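Local coordinates for lipid-transfer protein (Thermomonospora curvata, PDB 6OK1) that belongs to the thiolase superfamily as a lipid-transfer protein and has the thiolase fold, its precise role being left open here, at residues A7-S19 against L29-A41. Sequence-based numbering, arbitrary orientation.
Sequences AAAIAGIGATEFS and LACEAVLAAIADA
Asp-40, near the C-terminal end of helix 29-40, reaches across to Ile-13 on strand 8-15. Its CB sits against the carbonyl of Ile-13, 3.2 Å from the O, and CG follows at 3.4 Å from the same Ile-13 O. With CG anti to the backbone N, the carboxylate lies alongside the Ile-13 side chain, the two pointing the same way. OD2 accepts the N-H of Ile-13 at 3.0 Å, nearly straight at 170°. The donor arrives on the anti side, 28° out of the carboxylate plane, and OD2 also forms a salt bridge with Arg-359 of helix 348-359. OD1 is hydrogen-bonded to His-237 NE2, so both oxygens are held and the group's rotation is fixed. This is the first strand and first helix of the thiolase N-terminal domain: strand 8-15 lies inside the mixed sheet, between 219-228 and 240-248, and helix 29-40 runs back over it at 147°, 5.6 Å from axis to axis. Such a short spacing depends on small residues. Gly-12 and Gly-14 present bare backbone to a row of alanines, with Ala-37 CB 3.5 Å from Gly-14 N and Ala-36 CB 3.8 Å from Gly-14 CA. Ala-11 and Gly-12 form a classic beta bulge, both facing Val-225, and Ala-41 CA makes a CA-H...O contact with Ala-11 O. At the far end Thr-16 lays its methyl, CG2, 3.5 Å from Leu-29 O and across the Leu-29 and Glu-32 side chains, while its OG1 hydrogen-bonds Glu-17 O and Gly-221 N; Arg-24 forms salt bridges with both Glu-17 and Glu-32.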
loop_
_atom_site.group_PDB
_atom_site.type_symbol
_atom_site.label_atom_id
_atom_site.label_comp_id
_atom_site.label_asym_id
_atom_site.label_seq_id
_atom_site.Cartn_x
_atom_site.Cartn_y
_atom_site.Cartn_z
ATOM N N ALA A 7 3.165 -21.669 -12.507
ATOM C CA ALA A 7 4.536 -21.663 -11.994
ATOM C C ALA A 7 4.576 -21.749 -10.477
ATOM O O ALA A 7 5.551 -22.260 -9.906
ATOM C CB ALA A 7 5.261 -20.404 -12.464
ATOM N N ALA A 8 3.552 -21.230 -9.805
ATOM C CA ALA A 8 3.514 -21.185 -8.356
ATOM C C ALA A 8 2.262 -21.870 -7.842
ATOM O O ALA A 8 1.280 -22.065 -8.568
ATOM C CB ALA A 8 3.525 -19.732 -7.845
ATOM N N ALA A 9 2.289 -22.207 -6.559
ATOM C CA ALA A 9 1.162 -22.889 -5.969
ATOM C C ALA A 9 0.996 -22.497 -4.503
ATOM O O ALA A 9 1.970 -22.173 -3.824
ATOM C CB ALA A 9 1.360 -24.408 -6.076
ATOM N N ILE A 10 -0.232 -22.610 -4.005
ATOM C CA ILE A 10 -0.505 -22.461 -2.579
ATOM C C ILE A 10 -0.320 -23.807 -1.899
ATOM O O ILE A 10 -1.013 -24.788 -2.203
ATOM C CB ILE A 10 -1.911 -21.907 -2.315
ATOM C CG1 ILE A 10 -2.066 -20.514 -2.942
ATOM C CG2 ILE A 10 -2.158 -21.849 -0.798
ATOM C CD1 ILE A 10 -3.449 -19.929 -2.823
ATOM N N ALA A 11 0.611 -23.839 -0.962
ATOM C CA ALA A 11 0.979 -25.043 -0.253
ATOM C C ALA A 11 0.540 -25.038 1.192
ATOM O O ALA A 11 0.514 -26.102 1.814
ATOM C CB ALA A 11 2.497 -25.234 -0.299
ATOM N N GLY A 12 0.212 -23.867 1.737
ATOM C CA GLY A 12 -0.188 -23.762 3.121
ATOM C C GLY A 12 -1.274 -22.731 3.303
ATOM O O GLY A 12 -1.269 -21.685 2.643
ATOM N N ILE A 13 -2.207 -23.049 4.202
ATOM C CA ILE A 13 -3.243 -22.141 4.668
ATOM C C ILE A 13 -3.249 -22.156 6.192
ATOM O O ILE A 13 -2.999 -23.180 6.837
ATOM C CB ILE A 13 -4.641 -22.495 4.103
ATOM C CG1 ILE A 13 -5.095 -23.877 4.596
ATOM C CG2 ILE A 13 -4.605 -22.428 2.571
ATOM C CD1 ILE A 13 -6.469 -24.279 4.101
ATOM N N GLY A 14 -3.546 -21.001 6.769
ATOM C CA GLY A 14 -3.583 -20.876 8.209
ATOM C C GLY A 14 -4.516 -19.768 8.613
ATOM O O GLY A 14 -4.578 -18.721 7.960
ATOM N N ALA A 15 -5.249 -19.985 9.693
ATOM C CA ALA A 15 -6.221 -19.002 10.150
ATOM C C ALA A 15 -6.327 -19.053 11.663
ATOM O O ALA A 15 -6.059 -20.087 12.288
ATOM C CB ALA A 15 -7.597 -19.260 9.527
ATOM N N THR A 16 -6.679 -17.912 12.247
ATOM C CA THR A 16 -7.170 -17.876 13.610
ATOM C C THR A 16 -8.614 -18.326 13.582
ATOM O O THR A 16 -9.207 -18.505 12.512
ATOM C CB THR A 16 -7.079 -16.467 14.215
ATOM O OG1 THR A 16 -8.008 -15.589 13.561
ATOM C CG2 THR A 16 -5.678 -15.921 14.070
ATOM N N GLU A 17 -9.205 -18.469 14.762
ATOM C CA GLU A 17 -10.651 -18.513 14.823
ATOM C C GLU A 17 -11.196 -17.179 14.335
ATOM O O GLU A 17 -10.565 -16.130 14.509
ATOM C CB GLU A 17 -11.131 -18.823 16.252
ATOM C CG GLU A 17 -11.308 -17.616 17.158
ATOM C CD GLU A 17 -9.991 -16.971 17.591
ATOM O OE1 GLU A 17 -8.924 -17.594 17.392
ATOM O OE2 GLU A 17 -10.042 -15.842 18.146
ATOM N N PHE A 18 -12.323 -17.238 13.635
ATOM C CA PHE A 18 -13.070 -16.061 13.236
ATOM C C PHE A 18 -14.142 -15.803 14.284
ATOM O O PHE A 18 -14.939 -16.699 14.589
ATOM C CB PHE A 18 -13.702 -16.270 11.854
ATOM C CG PHE A 18 -12.719 -16.693 10.799
ATOM C CD1 PHE A 18 -11.434 -16.184 10.808
ATOM C CD2 PHE A 18 -13.070 -17.596 9.800
ATOM C CE1 PHE A 18 -10.511 -16.556 9.829
ATOM C CE2 PHE A 18 -12.160 -17.949 8.799
ATOM C CZ PHE A 18 -10.876 -17.429 8.828
ATOM N N SER A 19 -14.170 -14.596 14.839
ATOM C CA SER A 19 -15.074 -14.345 15.960
ATOM C C SER A 19 -15.599 -12.920 15.891
ATOM O O SER A 19 -15.417 -12.210 14.894
ATOM C CB SER A 19 -14.354 -14.603 17.290
ATOM O OG SER A 19 -13.488 -13.528 17.595
ATOM N N LEU A 29 -2.970 -11.631 15.827
ATOM C CA LEU A 29 -3.740 -12.451 14.900
ATOM C C LEU A 29 -2.945 -12.734 13.627
ATOM O O LEU A 29 -2.992 -13.846 13.096
ATOM C CB LEU A 29 -5.049 -11.753 14.552
ATOM C CG LEU A 29 -6.030 -11.486 15.708
ATOM C CD1 LEU A 29 -7.196 -10.663 15.216
ATOM C CD2 LEU A 29 -6.528 -12.827 16.283
ATOM N N ALA A 30 -2.286 -11.708 13.081
ATOM C CA ALA A 30 -1.480 -11.894 11.881
ATOM C C ALA A 30 -0.393 -12.911 12.128
ATOM O O ALA A 30 -0.189 -13.816 11.322
ATOM C CB ALA A 30 -0.878 -10.572 11.432
ATOM N N CYS A 31 0.302 -12.789 13.258
ATOM C CA CYS A 31 1.377 -13.730 13.550
ATOM C C CYS A 31 0.842 -15.147 13.713
ATOM O O CYS A 31 1.451 -16.104 13.219
ATOM C CB CYS A 31 2.125 -13.290 14.800
ATOM S SG CYS A 31 3.066 -11.796 14.551
ATOM N N GLU A 32 -0.293 -15.309 14.388
ATOM C CA GLU A 32 -0.854 -16.650 14.541
ATOM C C GLU A 32 -1.185 -17.268 13.185
ATOM O O GLU A 32 -0.841 -18.423 12.920
ATOM C CB GLU A 32 -2.096 -16.635 15.429
ATOM C CG GLU A 32 -1.796 -16.402 16.889
ATOM C CD GLU A 32 -3.044 -16.355 17.749
ATOM O OE1 GLU A 32 -4.086 -16.920 17.335
ATOM O OE2 GLU A 32 -2.974 -15.756 18.843
ATOM N N ALA A 33 -1.884 -16.524 12.330
ATOM C CA ALA A 33 -2.289 -17.065 11.033
ATOM C C ALA A 33 -1.072 -17.386 10.172
ATOM O O ALA A 33 -1.017 -18.434 9.513
ATOM C CB ALA A 33 -3.214 -16.053 10.330
ATOM N N VAL A 34 -0.076 -16.503 10.184
ATOM C CA VAL A 34 1.118 -16.691 9.367
ATOM C C VAL A 34 1.879 -17.935 9.811
ATOM O O VAL A 34 2.259 -18.772 8.988
ATOM C CB VAL A 34 1.999 -15.439 9.443
ATOM C CG1 VAL A 34 3.397 -15.696 8.957
ATOM C CG2 VAL A 34 1.349 -14.299 8.645
ATOM N N LEU A 35 2.127 -18.069 11.117
ATOM C CA LEU A 35 2.796 -19.280 11.605
ATOM C C LEU A 35 1.991 -20.535 11.289
ATOM O O LEU A 35 2.570 -21.587 10.977
ATOM C CB LEU A 35 3.052 -19.174 13.111
ATOM C CG LEU A 35 4.180 -18.192 13.470
ATOM C CD1 LEU A 35 4.308 -18.048 14.984
ATOM C CD2 LEU A 35 5.532 -18.620 12.884
ATOM N N ALA A 36 0.662 -20.460 11.393
ATOM C CA ALA A 36 -0.167 -21.627 11.108
ATOM C C ALA A 36 -0.051 -22.033 9.646
ATOM O O ALA A 36 0.043 -23.225 9.335
ATOM C CB ALA A 36 -1.624 -21.350 11.485
ATOM N N ALA A 37 -0.021 -21.052 8.733
ATOM C CA ALA A 37 0.082 -21.356 7.304
ATOM C C ALA A 37 1.453 -21.939 6.967
ATOM O O ALA A 37 1.559 -22.904 6.199
ATOM C CB ALA A 37 -0.182 -20.101 6.470
ATOM N N ILE A 38 2.499 -21.392 7.579
ATOM C CA ILE A 38 3.854 -21.887 7.381
ATOM C C ILE A 38 3.941 -23.346 7.816
ATOM O O ILE A 38 4.470 -24.203 7.095
ATOM C CB ILE A 38 4.844 -20.997 8.156
ATOM C CG1 ILE A 38 4.927 -19.597 7.507
ATOM C CG2 ILE A 38 6.225 -21.634 8.236
ATOM C CD1 ILE A 38 5.635 -18.527 8.347
ATOM N N ALA A 39 3.437 -23.640 9.013
ATOM C CA ALA A 39 3.439 -25.018 9.502
ATOM C C ALA A 39 2.606 -25.917 8.600
ATOM O O ALA A 39 2.965 -27.075 8.357
ATOM C CB ALA A 39 2.916 -25.060 10.933
ATOM N N ASP A 40 1.493 -25.400 8.091
ATOM C CA ASP A 40 0.639 -26.186 7.210
ATOM C C ASP A 40 1.368 -26.566 5.932
ATOM O O ASP A 40 1.102 -27.631 5.363
ATOM C CB ASP A 40 -0.625 -25.399 6.869
ATOM C CG ASP A 40 -1.668 -26.247 6.172
ATOM O OD1 ASP A 40 -2.124 -27.249 6.760
ATOM O OD2 ASP A 40 -2.046 -25.911 5.035
ATOM N N ALA A 41 2.271 -25.711 5.459
ATOM C CA ALA A 41 3.056 -26.002 4.265
ATOM C C ALA A 41 4.263 -26.884 4.554
ATOM O O ALA A 41 5.081 -27.122 3.654
ATOM C CB ALA A 41 3.518 -24.704 3.608
#